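Local atomic coordinates of cucumber peeling cupredoxin (Cucumis sativus, PDB entry 1JER), a protein that binds a single copper ion in a cupredoxin fold and probably serves in electron transfer. Residues H50-K55 against Y87-V92; K30-G35 against L102-V107; V5-D10 against S37-F42. All coordinates share one frame; numbering follows the deposited sequence. Where two conformers were deposited one is given.

Contact 1. Residues H50-K55 against Y87-V92; sequences HEMETK and YFVCTV. With CU (copper (II) ion), chain B.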
ATOM      1  N   HIS A  50      -4.663   8.667   8.441  1.00 17.28           N
ATOM      2  CA  HIS A  50      -6.005   8.099   8.562  1.00 19.90           C
ATOM      3  C   HIS A  50      -6.886   8.641   7.464  1.00 20.38           C
ATOM      4  O   HIS A  50      -6.904   9.825   7.154  1.00 20.76           O
ATOM      5  CB  HIS A  50      -6.570   8.525   9.947  0.63 19.98           C
ATOM      6  CG  HIS A  50      -7.992   8.170  10.179  0.63 24.13           C
ATOM      7  ND1 HIS A  50      -8.458   6.886  10.297  0.63 27.91           N
ATOM      8  CD2 HIS A  50      -9.088   8.970  10.361  0.63 28.11           C
ATOM      9  CE1 HIS A  50      -9.765   6.886  10.500  0.63 26.21           C
ATOM     10  NE2 HIS A  50     -10.169   8.139  10.543  0.63 26.10           N
ATOM     11  N   GLU A  51      -7.633   7.743   6.793  1.00 18.11           N
ATOM     12  CA  GLU A  51      -8.529   8.258   5.746  1.00 16.88           C
ATOM     13  C   GLU A  51      -9.871   8.608   6.335  1.00 22.15           C
ATOM     14  O   GLU A  51     -10.367   7.897   7.238  1.00 26.41           O
ATOM     15  CB  GLU A  51      -8.658   7.156   4.664  1.00 18.58           C
ATOM     16  CG  GLU A  51      -9.589   7.665   3.547  1.00 21.73           C
ATOM     17  CD  GLU A  51      -9.742   6.654   2.424  1.00 29.43           C
ATOM     18  OE1 GLU A  51      -9.229   5.536   2.493  1.00 31.69           O
ATOM     19  OE2 GLU A  51     -10.411   7.013   1.428  1.00 37.43           O
ATOM     20  N   MET A  52     -10.500   9.717   6.015  1.00 19.50           N
ATOM     21  CA  MET A  52     -11.805  10.066   6.567  1.00 18.70           C
ATOM     22  C   MET A  52     -12.892   9.805   5.467  1.00 29.58           C
ATOM     23  O   MET A  52     -12.594   9.937   4.294  1.00 27.11           O
ATOM     24  CB  MET A  52     -11.905  11.564   6.811  1.00 22.77           C
ATOM     25  CG  MET A  52     -10.651  12.250   7.275  1.00 34.61           C
ATOM     26  SD  MET A  52     -10.897  12.838   8.979  1.00 48.31           S
ATOM     27  CE  MET A  52     -10.799  11.248   9.814  1.00 29.62           C
ATOM     28  N   GLU A  53     -14.097   9.586   5.943  1.00 32.94           N
ATOM     29  CA  GLU A  53     -15.229   9.303   5.074  1.00 39.30           C
ATOM     30  C   GLU A  53     -15.808  10.528   4.386  1.00 34.33           C
ATOM     31  O   GLU A  53     -16.122  10.474   3.186  1.00 45.22           O
ATOM     32  CB  GLU A  53     -16.326   8.612   5.895  1.00 46.99           C
ATOM     33  CG  GLU A  53     -15.998   8.328   7.329  1.00 54.43           C
ATOM     34  CD  GLU A  53     -15.396   9.421   8.155  1.00 54.12           C
ATOM     35  OE1 GLU A  53     -16.100  10.323   8.655  1.00 37.73           O
ATOM     36  OE2 GLU A  53     -14.163   9.353   8.425  1.00 64.37           O
ATOM     37  N   THR A  54     -16.054  11.591   5.130  1.00 25.02           N
ATOM     38  CA  THR A  54     -16.782  12.758   4.677  1.00 26.58           C
ATOM     39  C   THR A  54     -15.963  14.027   4.770  1.00 28.21           C
ATOM     40  O   THR A  54     -15.085  14.123   5.631  1.00 30.63           O
ATOM     41  CB  THR A  54     -18.035  13.021   5.599  1.00 29.84           C
ATOM     42  OG1 THR A  54     -18.757  11.792   5.746  1.00 38.50           O
ATOM     43  CG2 THR A  54     -17.508  13.407   6.988  1.00 19.58           C
ATOM     44  N   LYS A  55     -16.309  15.007   3.928  1.00 27.90           N
ATOM     45  CA  LYS A  55     -15.660  16.288   3.908  1.00 27.33           C
ATOM     46  C   LYS A  55     -15.871  17.063   5.218  1.00 24.04           C
ATOM     47  O   LYS A  55     -15.051  17.880   5.607  1.00 23.65           O
ATOM     48  CB  LYS A  55     -16.126  17.176   2.736  1.00 28.05           C
ATOM     49  CG  LYS A  55     -15.386  18.520   2.746  1.00 38.63           C
ATOM     50  CD  LYS A  55     -16.003  19.553   1.856  1.00 46.69           C
ATOM     51  CE  LYS A  55     -15.518  20.967   2.213  1.00 52.08           C
ATOM     52  NZ  LYS A  55     -14.015  20.987   2.326  1.00 69.80           N
ATOM     53  N   TYR A  87      -9.900  11.820   1.480  1.00 16.42           N
ATOM     54  CA  TYR A  87      -9.463  12.787   2.519  1.00 12.84           C
ATOM     55  C   TYR A  87      -8.545  12.033   3.494  1.00 19.80           C
ATOM     56  O   TYR A  87      -8.949  11.006   4.055  1.00 22.68           O
ATOM     57  CB  TYR A  87     -10.774  13.101   3.340  1.00 15.70           C
ATOM     58  CG  TYR A  87     -11.780  13.816   2.446  1.00 20.12           C
ATOM     59  CD1 TYR A  87     -11.513  15.082   1.971  1.00 21.00           C
ATOM     60  CD2 TYR A  87     -12.943  13.172   2.058  1.00 26.11           C
ATOM     61  CE1 TYR A  87     -12.418  15.742   1.137  1.00 23.66           C
ATOM     62  CE2 TYR A  87     -13.860  13.823   1.234  1.00 25.14           C
ATOM     63  CZ  TYR A  87     -13.579  15.092   0.795  1.00 25.28           C
ATOM     64  OH  TYR A  87     -14.483  15.735  -0.043  1.00 29.87           O
ATOM     65  N   PHE A  88      -7.366  12.571   3.738  1.00 17.69           N
ATOM     66  CA  PHE A  88      -6.459  11.850   4.695  1.00 15.11           C
ATOM     67  C   PHE A  88      -5.991  12.898   5.721  1.00 18.42           C
ATOM     68  O   PHE A  88      -5.726  14.048   5.367  1.00 17.96           O
ATOM     69  CB  PHE A  88      -5.222  11.387   3.931  1.00 17.16           C
ATOM     70  CG  PHE A  88      -5.529  10.372   2.839  1.00 21.85           C
ATOM     71  CD1 PHE A  88      -5.598   9.034   3.138  1.00 20.81           C
ATOM     72  CD2 PHE A  88      -5.756  10.842   1.531  1.00 20.17           C
ATOM     73  CE1 PHE A  88      -5.923   8.100   2.154  1.00 20.62           C
ATOM     74  CE2 PHE A  88      -6.101   9.900   0.573  1.00 20.10           C
ATOM     75  CZ  PHE A  88      -6.143   8.566   0.870  1.00 18.46           C
ATOM     76  N   VAL A  89      -5.816  12.437   6.963  1.00 15.81           N
ATOM     77  CA  VAL A  89      -5.342  13.422   7.959  1.00 14.28           C
ATOM     78  C   VAL A  89      -4.358  12.686   8.894  1.00 17.13           C
ATOM     79  O   VAL A  89      -4.277  11.478   8.889  1.00 18.97           O
ATOM     80  CB  VAL A  89      -6.517  13.887   8.851  1.00 16.78           C
ATOM     81  CG1 VAL A  89      -7.571  14.605   8.002  1.00 19.69           C
ATOM     82  CG2 VAL A  89      -7.169  12.683   9.526  1.00 18.56           C
ATOM     83  N   CYS A  90      -3.698  13.506   9.692  1.00 13.75           N
ATOM     84  CA  CYS A  90      -2.912  12.966  10.811  1.00 12.02           C
ATOM     85  C   CYS A  90      -3.761  13.258  12.077  1.00 14.33           C
ATOM     86  O   CYS A  90      -4.259  14.386  12.209  1.00 16.54           O
ATOM     87  CB  CYS A  90      -1.608  13.817  10.945  1.00 14.56           C
ATOM     88  SG  CYS A  90      -0.707  13.209  12.437  1.00 18.11           S
ATOM     89  N   THR A  91      -3.991  12.243  12.890  1.00 16.33           N
ATOM     90  CA  THR A  91      -4.899  12.408  14.033  1.00 17.02           C
ATOM     91  C   THR A  91      -4.139  12.706  15.310  1.00 18.92           C
ATOM     92  O   THR A  91      -4.711  12.750  16.390  1.00 18.96           O
ATOM     93  CB  THR A  91      -5.796  11.186  14.245  1.00 19.12           C
ATOM     94  OG1 THR A  91      -5.032  10.048  14.592  1.00 21.39           O
ATOM     95  CG2 THR A  91      -6.570  10.834  12.971  1.00 19.78           C
ATOM     96  N   VAL A  92      -2.828  12.946  15.195  1.00 18.26           N
ATOM     97  CA  VAL A  92      -2.072  13.265  16.444  1.00 15.85           C
ATOM     98  C   VAL A  92      -2.338  14.681  16.847  1.00 18.52           C
ATOM     99  O   VAL A  92      -2.211  15.623  16.086  1.00 18.46           O
ATOM    100  CB  VAL A  92      -0.582  13.040  16.208  1.00 17.86           C
ATOM    101  CG1 VAL A  92       0.279  13.656  17.299  1.00 22.45           C
ATOM    102  CG2 VAL A  92      -0.254  11.593  15.962  1.00 19.61           C
TER
HETATM  103 CU    CU B 138       1.015  14.529  12.631  1.00 17.32          CU
HETATM  104  O   HOH W   1     -11.880   9.475   1.882  1.00 27.70           O
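His-50 and Val-89 face each other as an antiparallel hydrogen-bonded pair. The amide N of His-50 reaches Val-89 O at 2.9 Å, and Val-89 N returns the bond to His-50 O at 2.8 Å. Two residues along, Met-52 N donates to Tyr-87 O at 2.8 Å. A water accepts from Tyr-87 N and lies within hydrogen-bonding distance of Met-52 O and of the Glu-51 carboxylate.

The side chains alternate. Met-52, on the face shared with His-50 and Val-89, bends at chi2 and chi3, which carries SD to 3.8 Å from Val-89 CG2, the two side chains crossing at about a right angle. Beyond it, CG2 of Thr-91 meets CB of His-50 at 3.8 Å. On the other face the extended Glu-51 passes the Phe-88 ring, CB lying 3.8 Å from CE1. Tyr-87 has CA of Lys-55 over one ring face, a CH-pi contact 4.2 Å from the centroid, and Met-52 O at its edge, in plane; Phe-58 also meets this ring. The ammonium of Lys-55 turns away to a salt bridge with Asp-59.

Past Val-89 the chain leaves the strand and Cys-90 SG binds the copper ion at 2.2 Å, with His-47, His-95 and Gln-100 completing the site. Val-92 N donates to the same sulfur, a bond that would probably draw charge from the thiolate. The strand pairing thus ends at Val-89, directly before the ligand Cys-90.

Contact 2. Residues K30-G35 against L102-V107; sequences KTFRVG and LSINVV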
ATOM      1  N   LYS A  30      -0.799  17.836  -9.285  1.00 17.48           N
ATOM      2  CA  LYS A  30      -0.695  16.437  -9.763  1.00 17.74           C
ATOM      3  C   LYS A  30      -2.070  15.985 -10.346  1.00 17.42           C
ATOM      4  O   LYS A  30      -3.080  16.582 -10.061  1.00 17.14           O
ATOM      5  CB  LYS A  30      -0.540  15.514  -8.513  1.00 19.52           C
ATOM      6  CG  LYS A  30       0.612  15.939  -7.618  1.00 27.81           C
ATOM      7  CD  LYS A  30       1.931  15.611  -8.221  1.00 28.94           C
ATOM      8  CE  LYS A  30       3.090  15.896  -7.233  1.00 34.69           C
ATOM      9  NZ  LYS A  30       4.293  15.124  -7.702  1.00 48.79           N
ATOM     10  N   THR A  31      -2.006  14.848 -11.059  1.00 15.90           N
ATOM     11  CA  THR A  31      -3.286  14.197 -11.486  1.00 14.55           C
ATOM     12  C   THR A  31      -3.259  12.776 -10.872  1.00 15.56           C
ATOM     13  O   THR A  31      -2.208  12.111 -11.005  1.00 17.25           O
ATOM     14  CB  THR A  31      -3.327  14.076 -13.007  1.00 17.05           C
ATOM     15  OG1 THR A  31      -3.519  15.382 -13.535  1.00 19.05           O
ATOM     16  CG2 THR A  31      -4.489  13.213 -13.490  1.00 20.53           C
ATOM     17  N   PHE A  32      -4.286  12.399 -10.153  1.00 15.68           N
ATOM     18  CA  PHE A  32      -4.253  11.090  -9.458  1.00 20.22           C
ATOM     19  C   PHE A  32      -5.232  10.137 -10.170  1.00 17.40           C
ATOM     20  O   PHE A  32      -6.384  10.527 -10.325  1.00 16.76           O
ATOM     21  CB  PHE A  32      -4.784  11.318  -8.010  1.00 18.05           C
ATOM     22  CG  PHE A  32      -3.861  12.265  -7.239  1.00 18.62           C
ATOM     23  CD1 PHE A  32      -2.661  11.806  -6.729  1.00 19.10           C
ATOM     24  CD2 PHE A  32      -4.212  13.594  -7.076  1.00 19.47           C
ATOM     25  CE1 PHE A  32      -1.820  12.680  -6.045  1.00 19.91           C
ATOM     26  CE2 PHE A  32      -3.357  14.481  -6.408  1.00 18.78           C
ATOM     27  CZ  PHE A  32      -2.158  14.016  -5.895  1.00 17.57           C
ATOM     28  N   ARG A  33      -4.767   8.964 -10.540  1.00 18.21           N
ATOM     29  CA  ARG A  33      -5.663   8.016 -11.265  1.00 16.77           C
ATOM     30  C   ARG A  33      -5.824   6.725 -10.472  1.00 23.53           C
ATOM     31  O   ARG A  33      -4.891   6.321  -9.754  1.00 19.31           O
ATOM     32  CB  ARG A  33      -4.983   7.652 -12.593  1.00 17.92           C
ATOM     33  CG  ARG A  33      -4.831   8.861 -13.520  1.00 23.79           C
ATOM     34  CD  ARG A  33      -4.176   8.414 -14.840  1.00 27.34           C
ATOM     35  NE  ARG A  33      -3.988   9.560 -15.731  1.00 31.39           N
ATOM     36  CZ  ARG A  33      -4.953  10.067 -16.493  1.00 43.14           C
ATOM     37  NH1 ARG A  33      -6.231   9.715 -16.306  1.00 38.40           N
ATOM     38  NH2 ARG A  33      -4.678  10.912 -17.493  1.00 44.61           N
ATOM     39  N   VAL A  34      -6.967   6.085 -10.637  1.00 17.38           N
ATOM     40  CA  VAL A  34      -7.241   4.811  -9.935  1.00 16.56           C
ATOM     41  C   VAL A  34      -6.075   3.886 -10.213  1.00 18.09           C
ATOM     42  O   VAL A  34      -5.563   3.861 -11.326  1.00 20.84           O
ATOM     43  CB  VAL A  34      -8.543   4.176 -10.517  1.00 21.50           C
ATOM     44  CG1 VAL A  34      -8.689   2.758 -10.020  1.00 30.12           C
ATOM     45  CG2 VAL A  34      -9.746   5.008 -10.086  1.00 20.37           C
ATOM     46  N   GLY A  35      -5.566   3.192  -9.195  1.00 17.88           N
ATOM     47  CA  GLY A  35      -4.368   2.364  -9.443  1.00 18.87           C
ATOM     48  C   GLY A  35      -3.117   3.017  -8.902  1.00 22.92           C
ATOM     49  O   GLY A  35      -2.120   2.372  -8.580  1.00 20.12           O
ATOM     50  N   LEU A 102      -4.963  16.246   3.786  1.00 19.01           N
ATOM     51  CA  LEU A 102      -4.775  16.256   2.303  1.00 16.17           C
ATOM     52  C   LEU A 102      -6.079  15.729   1.681  1.00 16.61           C
ATOM     53  O   LEU A 102      -6.657  14.770   2.127  1.00 17.38           O
ATOM     54  CB  LEU A 102      -3.643  15.217   2.039  1.00 15.46           C
ATOM     55  CG  LEU A 102      -3.527  14.838   0.534  1.00 17.94           C
ATOM     56  CD1 LEU A 102      -2.750  15.928  -0.188  1.00 20.57           C
ATOM     57  CD2 LEU A 102      -2.748  13.509   0.429  1.00 20.82           C
ATOM     58  N   SER A 103      -6.589  16.472   0.695  1.00 17.50           N
ATOM     59  CA  SER A 103      -7.783  15.986  -0.013  1.00 17.17           C
ATOM     60  C   SER A 103      -7.416  15.916  -1.496  1.00 18.55           C
ATOM     61  O   SER A 103      -6.796  16.817  -2.047  1.00 20.43           O
ATOM     62  CB  SER A 103      -8.966  16.945   0.171  1.00 20.17           C
ATOM     63  OG  SER A 103      -8.692  18.164  -0.394  1.00 30.11           O
ATOM     64  N   ILE A 104      -7.750  14.764  -2.095  1.00 18.46           N
ATOM     65  CA  ILE A 104      -7.358  14.626  -3.502  1.00 18.00           C
ATOM     66  C   ILE A 104      -8.532  14.056  -4.307  1.00 20.37           C
ATOM     67  O   ILE A 104      -9.413  13.410  -3.774  1.00 24.31           O
ATOM     68  CB  ILE A 104      -6.177  13.681  -3.640  1.00 21.24           C
ATOM     69  CG1 ILE A 104      -6.456  12.259  -3.127  1.00 22.13           C
ATOM     70  CG2 ILE A 104      -4.933  14.243  -2.955  1.00 21.92           C
ATOM     71  CD1 ILE A 104      -5.562  11.223  -3.798  1.00 28.62           C
ATOM     72  N   ASN A 105      -8.489  14.360  -5.614  1.00 15.38           N
ATOM     73  CA  ASN A 105      -9.582  13.874  -6.477  1.00 16.89           C
ATOM     74  C   ASN A 105      -8.985  12.794  -7.391  1.00 17.43           C
ATOM     75  O   ASN A 105      -8.008  13.071  -8.100  1.00 19.19           O
ATOM     76  CB  ASN A 105     -10.011  15.075  -7.371  1.00 18.54           C
ATOM     77  CG  ASN A 105     -11.119  14.618  -8.334  1.00 24.68           C
ATOM     78  OD1 ASN A 105     -11.025  14.870  -9.547  1.00 30.53           O
ATOM     79  ND2 ASN A 105     -12.122  13.973  -7.789  1.00 20.18           N
ATOM     80  N   VAL A 106      -9.522  11.588  -7.310  1.00 17.71           N
ATOM     81  CA  VAL A 106      -9.017  10.476  -8.097  1.00 15.92           C
ATOM     82  C   VAL A 106      -9.881  10.280  -9.356  1.00 18.45           C
ATOM     83  O   VAL A 106     -11.111  10.210  -9.244  1.00 18.79           O
ATOM     84  CB  VAL A 106      -9.067   9.170  -7.253  1.00 19.81           C
ATOM     85  CG1 VAL A 106      -8.454   8.012  -8.036  1.00 19.06           C
ATOM     86  CG2 VAL A 106      -8.161   9.414  -6.017  1.00 20.68           C
ATOM     87  N   VAL A 107      -9.217  10.240 -10.490  1.00 18.25           N
ATOM     88  CA  VAL A 107      -9.976  10.022 -11.766  1.00 17.80           C
ATOM     89  C   VAL A 107      -9.623   8.686 -12.354  1.00 22.52           C
ATOM     90  O   VAL A 107      -8.726   7.925 -11.955  1.00 20.33           O
ATOM     91  CB  VAL A 107      -9.662  11.172 -12.731  1.00 16.12           C
ATOM     92  CG1 VAL A 107     -10.072  12.510 -12.131  1.00 16.87           C
ATOM     93  CG2 VAL A 107      -8.192  11.115 -13.130  1.00 19.85           C
TER
HETATM   94  O   HOH W   2      -6.731  14.082 -10.273  1.00 20.83           O
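Phe-32 and Val-34 bond on either side of Arg-33 to one residue, Val-107, the pattern of a parallel bridge between Arg-33 and Val-107. Val-107 N donates to Phe-32 O at 2.9 Å in an almost straight bond (174°), and Val-34 N donates to Val-107 O at the same length. A water takes the bridge one step back, accepting from Phe-32 N and donating to Asn-105 O at 2.7 Å.

Among apolar contacts, the Phe-32 ring is met over one face by Ile-104. The CD1 methyl stands 4.2 Å from the ring centroid, 20° off its normal, and CG2 touches CE2 at 3.8 Å. With CG1 of Ile-104 placed between its backbone N and carbonyl carbon (chi1 60°), both branches can face the ring. The side chains of Val-34 and Val-106 cross at about a right angle, CG2 to CG1 3.9 Å, and Leu-83 also packs on Val-34.

Arg-33 is the charged side chain that touches segment 102-107; its extended chain passes Val-107 CG2 while NH1 bonds to Ala-108 O, and its backbone N goes to Asp-36. As an edge strand within this chain, 32-33 is held to the sheet by two direct backbone bonds and a water-mediated one, with the buried Phe-32 to Ile-104 contact alongside.

Contact 3. Residues V5-D10 against S37-F42; sequences VHIVGD and SLQFNF
With CG1 of Val-8 anti to the backbone N (chi1 173°), CG2 falls anti to the carbonyl carbon and meets the Phe-40 ring, which chi1 of -73° swings beneath that methyl. The result is a CH-pi contact with CG2 over the centre of the ring, 3.8 Å from the centroid and 10° off the normal; Trp-14 meets the same ring edge-to-face. Ile-7 and Gln-39 lie side by side, pointing the same way, and CD1 of Ile-7 rests 3.7 Å from Gln-39 CB. The extended Gln-39 then sends NE2 to Asn-41 OD1 at 2.8 Å, on a lone pair in the carbonyl plane, and the bond is almost straight.

The backbones join by three bonds: His-6 N to Ser-37 O (2.8 Å), Gln-39 N to His-6 O (2.8 Å) and Val-8 N to Gln-39 O (3.0 Å). Where the strands part, one water donates to Val-8 O and Gln-39 O and accepts from Asn-41 N. The His-6 ring has Ser-37 O at its edge, near CD2, and NE2 bonds to Asp-36.

Segment 5-10 leaves the pair through a type II turn, Ile-7 to Asp-10, with Gly-9 at positive phi. Parallel pairing of an N-terminal strand with a later strand is a feature of the cupredoxin beta-sandwich.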
ATOM      1  N   VAL A   5       3.466   6.109  -8.104  1.00 17.00           N
ATOM      2  CA  VAL A   5       3.400   6.181  -6.597  1.00 15.15           C
ATOM      3  C   VAL A   5       3.764   7.630  -6.276  1.00 14.17           C
ATOM      4  O   VAL A   5       4.866   8.121  -6.576  1.00 19.65           O
ATOM      5  CB  VAL A   5       4.447   5.227  -5.998  1.00 21.44           C
ATOM      6  CG1 VAL A   5       4.408   5.343  -4.450  1.00 22.34           C
ATOM      7  CG2 VAL A   5       4.146   3.784  -6.416  1.00 19.63           C
ATOM      8  N   HIS A   6       2.789   8.389  -5.790  1.00 15.20           N
ATOM      9  CA  HIS A   6       3.091   9.833  -5.583  1.00 14.99           C
ATOM     10  C   HIS A   6       3.673   9.971  -4.149  1.00 18.01           C
ATOM     11  O   HIS A   6       3.141   9.334  -3.246  1.00 21.29           O
ATOM     12  CB  HIS A   6       1.777  10.602  -5.616  1.00 13.85           C
ATOM     13  CG  HIS A   6       1.019  10.420  -6.892  1.00 17.76           C
ATOM     14  ND1 HIS A   6       1.243  11.263  -7.982  1.00 20.57           N
ATOM     15  CD2 HIS A   6       0.025   9.551  -7.209  1.00 19.83           C
ATOM     16  CE1 HIS A   6       0.393  10.888  -8.953  1.00 21.64           C
ATOM     17  NE2 HIS A   6      -0.335   9.864  -8.523  1.00 20.18           N
ATOM     18  N   ILE A   7       4.656  10.807  -4.007  1.00 17.72           N
ATOM     19  CA  ILE A   7       5.248  11.014  -2.658  1.00 13.75           C
ATOM     20  C   ILE A   7       4.609  12.283  -2.074  1.00 14.47           C
ATOM     21  O   ILE A   7       4.781  13.356  -2.584  1.00 17.57           O
ATOM     22  CB  ILE A   7       6.769  11.249  -2.793  1.00 19.29           C
ATOM     23  CG1 ILE A   7       7.479  10.030  -3.454  1.00 23.67           C
ATOM     24  CG2 ILE A   7       7.345  11.399  -1.359  1.00 19.42           C
ATOM     25  CD1 ILE A   7       7.209   8.744  -2.678  1.00 29.94           C
ATOM     26  N   VAL A   8       3.765  12.069  -1.057  1.00 15.76           N
ATOM     27  CA  VAL A   8       2.995  13.185  -0.510  1.00 15.60           C
ATOM     28  C   VAL A   8       3.949  14.267  -0.021  1.00 17.82           C
ATOM     29  O   VAL A   8       4.849  13.995   0.772  1.00 17.04           O
ATOM     30  CB  VAL A   8       2.107  12.691   0.639  1.00 15.04           C
ATOM     31  CG1 VAL A   8       1.431  13.877   1.326  1.00 15.82           C
ATOM     32  CG2 VAL A   8       1.047  11.722   0.139  1.00 14.91           C
ATOM     33  N   GLY A   9       3.784  15.476  -0.538  1.00 18.43           N
ATOM     34  CA  GLY A   9       4.666  16.586  -0.171  1.00 18.60           C
ATOM     35  C   GLY A   9       6.034  16.532  -0.798  1.00 16.30           C
ATOM     36  O   GLY A   9       6.904  17.342  -0.401  1.00 19.86           O
ATOM     37  N   ASP A  10       6.249  15.642  -1.762  1.00 16.49           N
ATOM     38  CA  ASP A  10       7.534  15.466  -2.421  1.00 16.80           C
ATOM     39  C   ASP A  10       8.641  15.349  -1.370  1.00 20.65           C
ATOM     40  O   ASP A  10       8.489  14.532  -0.420  1.00 20.38           O
ATOM     41  CB  ASP A  10       7.803  16.570  -3.427  1.00 20.50           C
ATOM     42  CG  ASP A  10       6.726  16.582  -4.543  1.00 28.63           C
ATOM     43  OD1 ASP A  10       6.221  15.506  -4.864  1.00 29.14           O
ATOM     44  OD2 ASP A  10       6.493  17.661  -5.078  1.00 37.03           O
ATOM     45  N   SER A  37      -0.729   5.116  -6.160  1.00 17.08           N
ATOM     46  CA  SER A  37      -0.692   4.998  -4.677  1.00 19.21           C
ATOM     47  C   SER A  37      -0.112   6.329  -4.138  1.00 16.26           C
ATOM     48  O   SER A  37       0.498   7.087  -4.866  1.00 17.05           O
ATOM     49  CB  SER A  37       0.367   3.879  -4.353  1.00 22.03           C
ATOM     50  OG  SER A  37      -0.175   2.611  -4.737  1.00 21.79           O
ATOM     51  N   LEU A  38      -0.329   6.519  -2.834  1.00 16.59           N
ATOM     52  CA  LEU A  38       0.176   7.751  -2.174  1.00 14.01           C
ATOM     53  C   LEU A  38       1.152   7.199  -1.059  1.00 15.52           C
ATOM     54  O   LEU A  38       0.708   6.348  -0.324  1.00 19.33           O
ATOM     55  CB  LEU A  38      -0.975   8.358  -1.356  1.00 18.17           C
ATOM     56  CG  LEU A  38      -2.028   9.151  -2.083  1.00 23.33           C
ATOM     57  CD1 LEU A  38      -2.942   9.860  -1.090  1.00 20.37           C
ATOM     58  CD2 LEU A  38      -1.375  10.153  -3.047  1.00 23.20           C
ATOM     59  N   GLN A  39       2.352   7.720  -1.098  1.00 14.27           N
ATOM     60  CA  GLN A  39       3.327   7.301  -0.070  1.00 14.14           C
ATOM     61  C   GLN A  39       3.513   8.458   0.940  1.00 17.42           C
ATOM     62  O   GLN A  39       3.920   9.542   0.505  1.00 15.68           O
ATOM     63  CB  GLN A  39       4.675   6.989  -0.710  1.00 14.39           C
ATOM     64  CG  GLN A  39       5.727   6.659   0.363  1.00 17.33           C
ATOM     65  CD  GLN A  39       6.910   5.928  -0.217  1.00 27.14           C
ATOM     66  OE1 GLN A  39       6.778   5.259  -1.250  1.00 29.83           O
ATOM     67  NE2 GLN A  39       8.055   6.043   0.439  1.00 25.42           N
ATOM     68  N   PHE A  40       3.263   8.172   2.203  1.00 17.33           N
ATOM     69  CA  PHE A  40       3.445   9.232   3.257  1.00 15.54           C
ATOM     70  C   PHE A  40       4.726   8.815   4.060  1.00 17.07           C
ATOM     71  O   PHE A  40       4.731   7.715   4.578  1.00 17.06           O
ATOM     72  CB  PHE A  40       2.266   9.054   4.245  1.00 13.22           C
ATOM     73  CG  PHE A  40       0.933   9.535   3.661  1.00 15.58           C
ATOM     74  CD1 PHE A  40       0.179   8.643   2.888  1.00 17.94           C
ATOM     75  CD2 PHE A  40       0.443  10.785   3.908  1.00 16.38           C
ATOM     76  CE1 PHE A  40      -1.079   9.053   2.420  1.00 17.68           C
ATOM     77  CE2 PHE A  40      -0.795  11.212   3.414  1.00 18.55           C
ATOM     78  CZ  PHE A  40      -1.529  10.321   2.631  1.00 15.33           C
ATOM     79  N   ASN A  41       5.709   9.689   4.035  1.00 15.38           N
ATOM     80  CA  ASN A  41       6.991   9.425   4.724  1.00 15.86           C
ATOM     81  C   ASN A  41       7.077  10.406   5.925  1.00 18.36           C
ATOM     82  O   ASN A  41       6.887  11.610   5.777  1.00 18.20           O
ATOM     83  CB  ASN A  41       8.154   9.839   3.775  1.00 18.54           C
ATOM     84  CG  ASN A  41       8.273   8.866   2.597  1.00 19.46           C
ATOM     85  OD1 ASN A  41       8.061   7.696   2.691  1.00 20.20           O
ATOM     86  ND2 ASN A  41       8.696   9.471   1.459  1.00 24.33           N
ATOM     87  N   PHE A  42       7.345   9.815   7.086  1.00 16.14           N
ATOM     88  CA  PHE A  42       7.458  10.731   8.277  1.00 14.27           C
ATOM     89  C   PHE A  42       8.292   9.963   9.317  1.00 20.55           C
ATOM     90  O   PHE A  42       8.416   8.738   9.243  1.00 19.22           O
ATOM     91  CB  PHE A  42       6.079  10.988   8.806  1.00 17.29           C
ATOM     92  CG  PHE A  42       5.181   9.804   9.008  1.00 20.89           C
ATOM     93  CD1 PHE A  42       4.403   9.309   7.957  1.00 17.90           C
ATOM     94  CD2 PHE A  42       5.085   9.167  10.242  1.00 20.05           C
ATOM     95  CE1 PHE A  42       3.560   8.230   8.162  1.00 15.96           C
ATOM     96  CE2 PHE A  42       4.258   8.093  10.449  1.00 18.77           C
ATOM     97  CZ  PHE A  42       3.486   7.592   9.397  1.00 19.12           C
TER
HETATM   98  O   HOH W   3       5.556  11.606   1.949  1.00 22.02           O
HETATM   99  O   HOH W   4       9.251  12.474   1.327  1.00 25.96           O

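How the contacts relate
Contacts 1 and 2 belong to one sheet, in which strands 84-89 and 101-107 are neighbours: Phe-88 O lies 2.8 Å from Leu-102 N, a probable hydrogen bond. Contact 3 lies in the other sheet, and the two sheets meet through side chains. Phe-88 CE2 of contact 1 approaches Leu-38 CD1 of contact 3 at 3.6 Å, and Phe-32 CD1 of contact 2 reaches His-6 NE2 at 3.5 Å, its ring edge-to-face with the imidazole. Contact 1 supplies the copper ligand Cys-90. Contact 3 comes near the metal site with Phe-40, whose side chain is about 10 Å from the copper, whereas contact 2 lies away from it.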